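Local coordinates for protein L-threonine 3-dehydrogenase (PDB 7OL1) that probably catalyses the oxidation of L-threonine at its hydroxyl-bearing carbon, as a dehydrogenase of the NAD(P)-dependent epimerase/dehydratase family, at residues K253-T263 against L304-F315; C131-F142 against V183-G192. One frame throughout, in Å; residues are numbered along the deposited sequence.

Contact 1. Residues K253-T263 against L304-F315; sequences KLIHRNAFNIT and LDSSSAVKEWNF
Glu312 of helix 307-313 reaches across to the loop 254-256 and joins it to the helix. Its CB lies 3.2 Å from the carbonyl O of Lys253, and CG continues past that oxygen toward CD1 of Ile255. CG stands anti to the carbonyl carbon (chi1 -63°) and the chain beyond it is extended, which carries the carboxylate to the loop backbone and the edge of the Phe260 ring. At the tip the two oxygens divide the work. OE1 accepts the backbone N of His256 at 3.0 Å through its syn lone pair and is also modelled within hydrogen-bonding distance of Ile255 N, a separation too short to be taken literally. Glu312 OE2, again with a syn lone pair, takes His256 ND1 at 2.7 Å and lies almost exactly in the imidazole plane. This histidine-carboxylate bond fixes the rotation of the ring, whose NE2 is bonded to Asp154.

Beside the carboxylate, Trp313 brings its indole edge to the face of Phe260 in a T-shaped stack, the centroids 4.1 Å apart and the planes at 76°. NE1 sits over the centre of the phenyl ring, so its N-H probably points into the pi cloud. Further along, Ile262 places CG2 over the centre of the Phe315 ring, 3.8 Å from the centroid, a CH-pi contact. Ala309 CB meets both Phe260 CD1 and Ile262 CG2. A weak hydrogen bond from Asn261 ND2 to Asp305 O, 3.4 Å long, joins strand 260-261 to the residues just before the helix; OD1 of this asparagine is held by Arg189.

Helix 307-313 thus covers strand 260-261, which pairs with strand 184-194 of the central sheet, while helix 236-248 supplies Leu246 and Ser242 against Phe260, Ile262, Trp313 and Phe315.

Contact 2. Residues C131-F142 against V183-G192; sequences CKFFTPSSIAAF and VDTRGVRFPG
Phe133 and Thr185 are paired near the start of two parallel strands of the Rossmann-type sheet, joined through helix 162-181 in a beta-alpha-beta crossover. Five backbone hydrogen bonds tie 132-138 to 184-194: Phe133 N to Asp184 O, Arg186 N to Phe133 O, Thr135 N to Arg186 O, Ser137 N to Val188 O at 2.8 Å, and Ile139 N to Phe190 O, with a weak sixth from Phe190 N to Ser137 O. Both strands are interrupted midway, at Thr135-Pro136 and at Gly187, where the Thr135 carbonyl instead takes a CA-H...O contact from Gly187.

Apolar contacts gather round the rings of Phe134 and Phe190, on one face of the sheet. A chi1 of -175° turns the Phe134 ring past Gly187 CA, and CZ meets Val188 CG2 at 3.9 Å, the methyl lying at the ring edge. Pro136 CB likewise touches the edge of the Phe190 ring, 3.7 Å from CE2.

Charged groups lie on both faces: Asp184 and Arg186 share the face of Phe134, Arg189 the other. Arg186 grips Asp184 OD1 side-on with NE and NH2, NE at 2.8 Å; Arg257 is a second partner of Asp184, and Arg186 NH1 turns to the carbonyls of Leu246 and Ala249. Arg189, salt-bridged to Glu171, carries Phe142 CZ over one guanidinium face, 3.6 Å from NH1.

Contact 2 lies deep in the central sheet, and contact 1 covers its margin, their centres about 11 Å apart. Strand 184-194 is common ground: it pairs with 132-138 in contact 2 and with 260-261 of contact 1. The loop 257-258, before the cis peptide preceding Ala259, returns to this strand through Arg257 NH2 and Asp184 OD1, a 2.6 Å salt bridge, and through Asn258 ND2 and Thr185 OG1, probably hydrogen-bonded at 2.7 Å. At the end of 132-138 and in the turn after it, Ser138 and Ala140 touch Tyr163, which with Lys167 forms the Tyr-x-x-x-Lys signature of extended short-chain dehydrogenases, consistent with a place beside the active site.

Contact 1. Residues K253-T263 against L304-F315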
loop_
_atom_site.group_PDB
_atom_site.type_symbol
_atom_site.label_atom_id
_atom_site.label_comp_id
_atom_site.label_asym_id
_atom_site.label_seq_id
_atom_site.Cartn_x
_atom_site.Cartn_y
_atom_site.Cartn_z
ATOM N N LYS A 253 17.167 -4.183 18.491
ATOM C CA LYS A 253 16.271 -3.221 19.200
ATOM C C LYS A 253 15.244 -2.618 18.230
ATOM O O LYS A 253 14.526 -1.668 18.634
ATOM C CB LYS A 253 17.088 -2.114 19.877
ATOM C CG LYS A 253 18.310 -2.601 20.647
ATOM C CD LYS A 253 18.483 -1.990 22.012
ATOM C CE LYS A 253 18.357 -3.027 23.111
ATOM N NZ LYS A 253 18.082 -2.377 24.412
ATOM N N LEU A 254 15.170 -3.120 16.995
ATOM C CA LEU A 254 14.264 -2.562 15.947
ATOM C C LEU A 254 12.907 -3.255 16.051
ATOM O O LEU A 254 12.847 -4.456 15.814
ATOM C CB LEU A 254 14.878 -2.765 14.561
ATOM C CG LEU A 254 16.088 -1.890 14.258
ATOM C CD1 LEU A 254 16.653 -2.207 12.884
ATOM C CD2 LEU A 254 15.747 -0.409 14.367
ATOM N N ILE A 255 11.868 -2.545 16.449
ATOM C CA ILE A 255 10.522 -3.165 16.506
ATOM C C ILE A 255 9.828 -2.857 15.181
ATOM O O ILE A 255 9.263 -3.785 14.585
ATOM C CB ILE A 255 9.741 -2.678 17.743
ATOM C CG1 ILE A 255 10.328 -3.291 19.022
ATOM C CG2 ILE A 255 8.248 -2.970 17.588
ATOM C CD1 ILE A 255 10.622 -2.285 20.121
ATOM N N HIS A 256 9.857 -1.586 14.801
ATOM C CA HIS A 256 9.534 -1.041 13.458
ATOM C C HIS A 256 10.770 -1.050 12.539
ATOM O O HIS A 256 11.919 -1.142 13.021
ATOM C CB HIS A 256 9.001 0.382 13.619
ATOM C CG HIS A 256 7.902 0.492 14.620
ATOM N ND1 HIS A 256 8.145 0.735 15.944
ATOM C CD2 HIS A 256 6.567 0.356 14.495
ATOM C CE1 HIS A 256 7.004 0.777 16.589
ATOM N NE2 HIS A 256 6.022 0.536 15.728
ATOM N N ARG A 257 10.539 -0.957 11.235
ATOM C CA ARG A 257 11.619 -0.976 10.218
ATOM C C ARG A 257 11.251 0.026 9.124
ATOM O O ARG A 257 12.019 1.007 8.943
ATOM C CB ARG A 257 11.848 -2.406 9.724
ATOM C CG ARG A 257 12.892 -3.180 10.524
ATOM C CD ARG A 257 13.094 -4.640 10.121
ATOM N NE ARG A 257 14.514 -4.809 9.837
ATOM C CZ ARG A 257 15.344 -5.452 10.616
ATOM N NH1 ARG A 257 14.894 -6.036 11.709
ATOM N NH2 ARG A 257 16.615 -5.540 10.305
ATOM N N ASN A 258 10.109 -0.150 8.445
ATOM C CA ASN A 258 9.782 0.701 7.271
ATOM C C ASN A 258 8.432 1.344 7.519
ATOM O O ASN A 258 7.422 0.653 7.404
ATOM C CB ASN A 258 9.819 -0.108 5.959
ATOM C CG ASN A 258 11.183 -0.690 5.628
ATOM O OD1 ASN A 258 12.038 0.021 5.075
ATOM N ND2 ASN A 258 11.385 -1.971 5.942
ATOM N N ALA A 259 8.393 2.629 7.890
ATOM C CA ALA A 259 9.539 3.481 8.166
ATOM C C ALA A 259 9.269 4.361 9.396
ATOM O O ALA A 259 8.099 4.708 9.663
ATOM C CB ALA A 259 9.804 4.383 6.983
ATOM N N PHE A 260 10.340 4.839 10.018
ATOM C CA PHE A 260 10.316 5.517 11.334
ATOM C C PHE A 260 9.985 6.976 11.121
ATOM O O PHE A 260 10.698 7.577 10.337
ATOM C CB PHE A 260 11.680 5.450 12.013
ATOM C CG PHE A 260 12.022 4.134 12.653
ATOM C CD1 PHE A 260 11.661 3.879 13.959
ATOM C CD2 PHE A 260 12.786 3.189 12.001
ATOM C CE1 PHE A 260 12.008 2.687 14.582
ATOM C CE2 PHE A 260 13.123 1.991 12.620
ATOM C CZ PHE A 260 12.720 1.731 13.904
ATOM N N ASN A 261 8.985 7.514 11.821
ATOM C CA ASN A 261 8.799 8.976 11.956
ATOM C C ASN A 261 10.089 9.588 12.496
ATOM O O ASN A 261 10.666 9.043 13.485
ATOM C CB ASN A 261 7.744 9.366 12.971
ATOM C CG ASN A 261 6.345 9.001 12.580
ATOM O OD1 ASN A 261 6.074 8.734 11.414
ATOM N ND2 ASN A 261 5.469 9.011 13.572
ATOM N N ILE A 262 10.522 10.686 11.897
ATOM C CA ILE A 262 11.597 11.500 12.501
ATOM C C ILE A 262 11.201 12.942 12.288
ATOM O O ILE A 262 10.414 13.215 11.380
ATOM C CB ILE A 262 12.982 11.192 11.917
ATOM C CG1 ILE A 262 13.041 11.433 10.414
ATOM C CG2 ILE A 262 13.430 9.792 12.249
ATOM C CD1 ILE A 262 14.472 11.444 9.880
ATOM N N THR A 263 11.696 13.811 13.150
ATOM C CA THR A 263 11.460 15.267 13.050
ATOM C C THR A 263 12.396 15.966 14.031
ATOM O O THR A 263 12.959 15.270 14.935
ATOM C CB THR A 263 9.991 15.606 13.281
ATOM O OG1 THR A 263 9.823 16.972 12.902
ATOM C CG2 THR A 263 9.598 15.345 14.716
ATOM N N LEU A 304 5.034 15.102 14.216
ATOM C CA LEU A 304 5.049 13.621 14.338
ATOM C C LEU A 304 5.736 13.270 15.648
ATOM O O LEU A 304 6.546 14.106 16.155
ATOM C CB LEU A 304 5.833 12.942 13.200
ATOM C CG LEU A 304 5.565 13.358 11.751
ATOM C CD1 LEU A 304 6.767 13.008 10.886
ATOM C CD2 LEU A 304 4.313 12.695 11.196
ATOM N N ASP A 305 5.533 12.025 16.075
ATOM C CA ASP A 305 6.152 11.460 17.289
ATOM C C ASP A 305 7.331 10.560 16.898
ATOM O O ASP A 305 7.101 9.382 16.575
ATOM C CB ASP A 305 5.067 10.765 18.131
ATOM C CG ASP A 305 5.566 10.188 19.443
ATOM O OD1 ASP A 305 6.714 10.511 19.821
ATOM O OD2 ASP A 305 4.834 9.388 20.048
ATOM N N SER A 306 8.553 11.060 17.100
ATOM C CA SER A 306 9.842 10.346 16.875
ATOM C C SER A 306 10.168 9.309 17.958
ATOM O O SER A 306 11.288 8.716 17.905
ATOM C CB SER A 306 10.994 11.321 16.748
ATOM O OG SER A 306 10.612 12.671 16.992
ATOM N N SER A 307 9.280 9.043 18.908
ATOM C CA SER A 307 9.645 8.208 20.090
ATOM C C SER A 307 10.191 6.855 19.627
ATOM O O SER A 307 11.301 6.486 20.070
ATOM C CB SER A 307 8.502 7.993 21.064
ATOM O OG SER A 307 7.992 9.218 21.542
ATOM N N SER A 308 9.457 6.114 18.789
ATOM C CA SER A 308 9.913 4.750 18.399
ATOM C C SER A 308 11.355 4.882 17.892
ATOM O O SER A 308 12.218 4.063 18.325
ATOM C CB SER A 308 9.019 4.095 17.398
ATOM O OG SER A 308 7.660 4.183 17.786
ATOM N N ALA A 309 11.612 5.920 17.075
ATOM C CA ALA A 309 12.929 6.186 16.459
ATOM C C ALA A 309 13.933 6.347 17.589
ATOM O O ALA A 309 14.950 5.585 17.596
ATOM C CB ALA A 309 12.899 7.405 15.572
ATOM N N VAL A 310 13.610 7.243 18.536
ATOM C CA VAL A 310 14.473 7.508 19.726
ATOM C C VAL A 310 14.640 6.220 20.529
ATOM O O VAL A 310 15.777 5.864 20.846
ATOM C CB VAL A 310 13.981 8.623 20.654
ATOM C CG1 VAL A 310 15.024 8.830 21.743
ATOM C CG2 VAL A 310 13.680 9.938 19.928
ATOM N N LYS A 311 13.571 5.490 20.791
ATOM C CA LYS A 311 13.708 4.289 21.658
ATOM C C LYS A 311 14.542 3.220 20.945
ATOM O O LYS A 311 15.302 2.559 21.631
ATOM C CB LYS A 311 12.344 3.786 22.158
ATOM C CG LYS A 311 11.649 4.703 23.165
ATOM C CD LYS A 311 10.327 4.164 23.696
ATOM C CE LYS A 311 9.298 5.265 23.858
ATOM N NZ LYS A 311 7.907 4.747 23.874
ATOM N N GLU A 312 14.431 3.044 19.624
ATOM C CA GLU A 312 14.857 1.774 18.963
ATOM C C GLU A 312 16.279 1.879 18.382
ATOM O O GLU A 312 16.939 0.831 18.227
ATOM C CB GLU A 312 13.813 1.391 17.923
ATOM C CG GLU A 312 12.447 1.087 18.509
ATOM C CD GLU A 312 11.395 0.695 17.484
ATOM O OE1 GLU A 312 11.713 -0.149 16.596
ATOM O OE2 GLU A 312 10.267 1.223 17.580
ATOM N N TRP A 313 16.746 3.076 18.033
ATOM C CA TRP A 313 18.074 3.267 17.381
ATOM C C TRP A 313 18.628 4.654 17.711
ATOM O O TRP A 313 19.610 5.066 17.074
ATOM C CB TRP A 313 18.002 3.029 15.851
ATOM C CG TRP A 313 16.929 3.764 15.099
ATOM C CD1 TRP A 313 15.634 3.353 14.888
ATOM C CD2 TRP A 313 17.060 5.010 14.397
ATOM N NE1 TRP A 313 14.946 4.278 14.134
ATOM C CE2 TRP A 313 15.804 5.306 13.822
ATOM C CE3 TRP A 313 18.106 5.898 14.186
ATOM C CZ2 TRP A 313 15.576 6.458 13.077
ATOM C CZ3 TRP A 313 17.887 7.026 13.413
ATOM C CH2 TRP A 313 16.636 7.304 12.875
ATOM N N ASN A 314 18.031 5.339 18.683
ATOM C CA ASN A 314 18.636 6.533 19.314
ATOM C C ASN A 314 18.711 7.658 18.277
ATOM O O ASN A 314 19.756 8.351 18.177
ATOM C CB ASN A 314 19.989 6.184 19.939
ATOM C CG ASN A 314 20.524 7.312 20.793
ATOM O OD1 ASN A 314 19.788 8.217 21.200
ATOM N ND2 ASN A 314 21.821 7.296 21.029
ATOM N N PHE A 315 17.624 7.864 17.541
ATOM C CA PHE A 315 17.475 9.065 16.683
ATOM C C PHE A 315 17.881 10.290 17.516
ATOM O O PHE A 315 17.366 10.504 18.616
ATOM C CB PHE A 315 16.063 9.150 16.105
ATOM C CG PHE A 315 15.733 10.480 15.480
ATOM C CD1 PHE A 315 16.390 10.912 14.341
ATOM C CD2 PHE A 315 14.739 11.283 16.010
ATOM C CE1 PHE A 315 16.052 12.120 13.742
ATOM C CE2 PHE A 315 14.404 12.496 15.422
ATOM C CZ PHE A 315 15.054 12.910 14.279
#

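Contact 2. Residues C131-F142 against V183-G192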
loop_
_atom_site.group_PDB
_atom_site.type_symbol
_atom_site.label_atom_id
_atom_site.label_comp_id
_atom_site.label_asym_id
_atom_site.label_seq_id
_atom_site.Cartn_x
_atom_site.Cartn_y
_atom_site.Cartn_z
ATOM N N CYS A 131 22.046 -7.742 1.023
ATOM C CA CYS A 131 22.313 -6.299 1.214
ATOM C C CYS A 131 21.438 -5.757 2.323
ATOM O O CYS A 131 20.345 -6.318 2.573
ATOM C CB CYS A 131 21.980 -5.460 -0.005
ATOM S SG CYS A 131 23.180 -5.745 -1.312
ATOM N N LYS A 132 21.975 -4.716 2.934
ATOM C CA LYS A 132 21.261 -3.687 3.693
ATOM C C LYS A 132 20.510 -2.873 2.649
ATOM O O LYS A 132 21.126 -2.513 1.636
ATOM C CB LYS A 132 22.270 -2.876 4.512
ATOM C CG LYS A 132 23.007 -3.700 5.563
ATOM C CD LYS A 132 23.801 -2.864 6.536
ATOM C CE LYS A 132 25.283 -2.881 6.242
ATOM N NZ LYS A 132 25.915 -4.127 6.738
ATOM N N PHE A 133 19.234 -2.616 2.897
ATOM C CA PHE A 133 18.340 -1.928 1.948
ATOM C C PHE A 133 17.578 -0.809 2.677
ATOM O O PHE A 133 16.608 -1.052 3.425
ATOM C CB PHE A 133 17.451 -2.954 1.234
ATOM C CG PHE A 133 16.821 -2.358 -0.000
ATOM C CD1 PHE A 133 17.490 -2.360 -1.207
ATOM C CD2 PHE A 133 15.606 -1.697 0.067
ATOM C CE1 PHE A 133 16.927 -1.776 -2.327
ATOM C CE2 PHE A 133 15.056 -1.096 -1.052
ATOM C CZ PHE A 133 15.724 -1.130 -2.247
ATOM N N PHE A 134 18.008 0.419 2.435
ATOM C CA PHE A 134 17.373 1.644 2.944
ATOM C C PHE A 134 16.523 2.298 1.850
ATOM O O PHE A 134 17.069 2.683 0.862
ATOM C CB PHE A 134 18.435 2.610 3.437
ATOM C CG PHE A 134 17.861 3.838 4.085
ATOM C CD1 PHE A 134 17.454 4.914 3.310
ATOM C CD2 PHE A 134 17.698 3.896 5.453
ATOM C CE1 PHE A 134 16.926 6.047 3.895
ATOM C CE2 PHE A 134 17.164 5.027 6.039
ATOM C CZ PHE A 134 16.788 6.099 5.261
ATOM N N THR A 135 15.227 2.460 2.103
ATOM C CA THR A 135 14.262 3.239 1.306
ATOM C C THR A 135 13.702 4.376 2.152
ATOM O O THR A 135 13.130 4.151 3.202
ATOM C CB THR A 135 13.053 2.382 0.939
ATOM O OG1 THR A 135 13.480 1.019 0.855
ATOM C CG2 THR A 135 12.362 2.893 -0.306
ATOM N N PRO A 136 13.799 5.635 1.710
ATOM C CA PRO A 136 13.135 6.726 2.391
ATOM C C PRO A 136 11.648 6.711 2.050
ATOM O O PRO A 136 11.332 6.275 0.993
ATOM C CB PRO A 136 13.787 7.978 1.813
ATOM C CG PRO A 136 14.253 7.570 0.436
ATOM C CD PRO A 136 14.514 6.077 0.504
ATOM N N SER A 137 10.826 7.104 3.022
ATOM C CA SER A 137 9.360 7.310 2.949
ATOM C C SER A 137 9.110 8.771 3.292
ATOM O O SER A 137 10.083 9.513 3.235
ATOM C CB SER A 137 8.635 6.370 3.857
ATOM O OG SER A 137 7.244 6.429 3.603
ATOM N N SER A 138 7.886 9.185 3.610
ATOM C CA SER A 138 7.540 10.635 3.691
ATOM C C SER A 138 6.322 10.850 4.594
ATOM O O SER A 138 5.447 9.941 4.648
ATOM C CB SER A 138 7.265 11.179 2.282
ATOM O OG SER A 138 7.003 12.583 2.256
ATOM N N ILE A 139 6.217 12.046 5.175
ATOM C CA ILE A 139 4.945 12.573 5.754
ATOM C C ILE A 139 3.814 12.327 4.757
ATOM O O ILE A 139 2.647 12.260 5.216
ATOM C CB ILE A 139 5.018 14.066 6.119
ATOM C CG1 ILE A 139 6.024 14.822 5.239
ATOM C CG2 ILE A 139 5.312 14.218 7.597
ATOM C CD1 ILE A 139 5.946 16.347 5.318
ATOM N N ALA A 140 4.133 12.202 3.460
ATOM C CA ALA A 140 3.127 12.074 2.377
ATOM C C ALA A 140 2.397 10.728 2.484
ATOM O O ALA A 140 1.266 10.608 1.931
ATOM C CB ALA A 140 3.779 12.287 1.041
ATOM N N ALA A 141 2.957 9.796 3.253
ATOM C CA ALA A 141 2.373 8.462 3.528
ATOM C C ALA A 141 1.262 8.537 4.576
ATOM O O ALA A 141 0.921 7.459 5.085
ATOM C CB ALA A 141 3.454 7.544 4.037
ATOM N N PHE A 142 0.817 9.743 4.960
ATOM C CA PHE A 142 -0.283 10.013 5.927
ATOM C C PHE A 142 -1.444 10.758 5.221
ATOM O O PHE A 142 -1.170 11.680 4.393
ATOM C CB PHE A 142 0.272 10.798 7.119
ATOM C CG PHE A 142 1.186 10.036 8.052
ATOM C CD1 PHE A 142 0.782 8.862 8.648
ATOM C CD2 PHE A 142 2.437 10.531 8.389
ATOM C CE1 PHE A 142 1.628 8.178 9.507
ATOM C CE2 PHE A 142 3.287 9.843 9.242
ATOM C CZ PHE A 142 2.887 8.658 9.791
ATOM N N VAL A 183 15.402 -9.979 4.640
ATOM C CA VAL A 183 16.203 -8.867 4.054
ATOM C C VAL A 183 16.326 -7.754 5.107
ATOM O O VAL A 183 15.296 -7.412 5.719
ATOM C CB VAL A 183 15.549 -8.350 2.759
ATOM C CG1 VAL A 183 16.390 -7.267 2.102
ATOM C CG2 VAL A 183 15.258 -9.477 1.778
ATOM N N ASP A 184 17.511 -7.161 5.285
ATOM C CA ASP A 184 17.681 -6.036 6.240
ATOM C C ASP A 184 17.143 -4.776 5.547
ATOM O O ASP A 184 17.951 -3.901 5.159
ATOM C CB ASP A 184 19.096 -5.925 6.855
ATOM C CG ASP A 184 19.261 -4.778 7.858
ATOM O OD1 ASP A 184 18.279 -4.493 8.593
ATOM O OD2 ASP A 184 20.329 -4.087 7.839
ATOM N N THR A 185 15.816 -4.614 5.548
ATOM C CA THR A 185 15.139 -3.355 5.133
ATOM C C THR A 185 14.873 -2.411 6.326
ATOM O O THR A 185 14.530 -2.879 7.454
ATOM C CB THR A 185 13.868 -3.709 4.357
ATOM O OG1 THR A 185 12.837 -4.120 5.257
ATOM C CG2 THR A 185 14.151 -4.793 3.338
ATOM N N ARG A 186 15.000 -1.111 6.070
ATOM C CA ARG A 186 14.830 -0.022 7.051
ATOM C C ARG A 186 14.567 1.305 6.351
ATOM O O ARG A 186 15.041 1.470 5.215
ATOM C CB ARG A 186 16.118 0.193 7.850
ATOM C CG ARG A 186 16.573 -1.032 8.632
ATOM C CD ARG A 186 17.865 -0.718 9.338
ATOM N NE ARG A 186 18.480 -1.950 9.813
ATOM C CZ ARG A 186 19.370 -2.024 10.811
ATOM N NH1 ARG A 186 19.797 -0.939 11.452
ATOM N NH2 ARG A 186 19.833 -3.205 11.151
ATOM N N GLY A 187 13.930 2.262 7.032
ATOM C CA GLY A 187 13.692 3.574 6.409
ATOM C C GLY A 187 13.162 4.609 7.365
ATOM O O GLY A 187 12.797 4.271 8.474
ATOM N N VAL A 188 13.068 5.843 6.904
ATOM C CA VAL A 188 12.554 6.958 7.725
ATOM C C VAL A 188 11.511 7.677 6.889
ATOM O O VAL A 188 11.624 7.636 5.674
ATOM C CB VAL A 188 13.689 7.896 8.153
ATOM C CG1 VAL A 188 14.718 7.164 9.004
ATOM C CG2 VAL A 188 14.334 8.568 6.955
ATOM N N ARG A 189 10.518 8.259 7.551
ATOM C CA ARG A 189 9.571 9.216 6.952
ATOM C C ARG A 189 10.163 10.606 7.150
ATOM O O ARG A 189 10.031 11.178 8.227
ATOM C CB ARG A 189 8.179 9.070 7.568
ATOM C CG ARG A 189 7.695 7.633 7.703
ATOM C CD ARG A 189 6.204 7.617 8.005
ATOM N NE ARG A 189 5.663 6.272 8.036
ATOM C CZ ARG A 189 5.296 5.603 9.117
ATOM N NH1 ARG A 189 5.379 6.145 10.326
ATOM N NH2 ARG A 189 4.804 4.387 8.967
ATOM N N PHE A 190 10.825 11.115 6.133
ATOM C CA PHE A 190 11.328 12.503 6.117
ATOM C C PHE A 190 10.159 13.478 6.084
ATOM O O PHE A 190 9.178 13.329 5.345
ATOM C CB PHE A 190 12.260 12.758 4.933
ATOM C CG PHE A 190 13.575 12.047 5.038
ATOM C CD1 PHE A 190 14.473 12.379 6.031
ATOM C CD2 PHE A 190 13.898 11.025 4.163
ATOM C CE1 PHE A 190 15.681 11.710 6.142
ATOM C CE2 PHE A 190 15.107 10.358 4.276
ATOM C CZ PHE A 190 16.001 10.712 5.254
ATOM N N PRO A 191 10.291 14.546 6.876
ATOM C CA PRO A 191 9.482 15.735 6.693
ATOM C C PRO A 191 10.088 16.620 5.610
ATOM O O PRO A 191 11.020 16.195 4.973
ATOM C CB PRO A 191 9.663 16.432 8.042
ATOM C CG PRO A 191 11.090 16.103 8.436
ATOM C CD PRO A 191 11.257 14.669 7.982
ATOM N N GLY A 192 9.578 17.845 5.495
ATOM C CA GLY A 192 10.250 18.938 4.776
ATOM C C GLY A 192 11.718 18.984 5.143
ATOM O O GLY A 192 12.037 19.034 6.339
#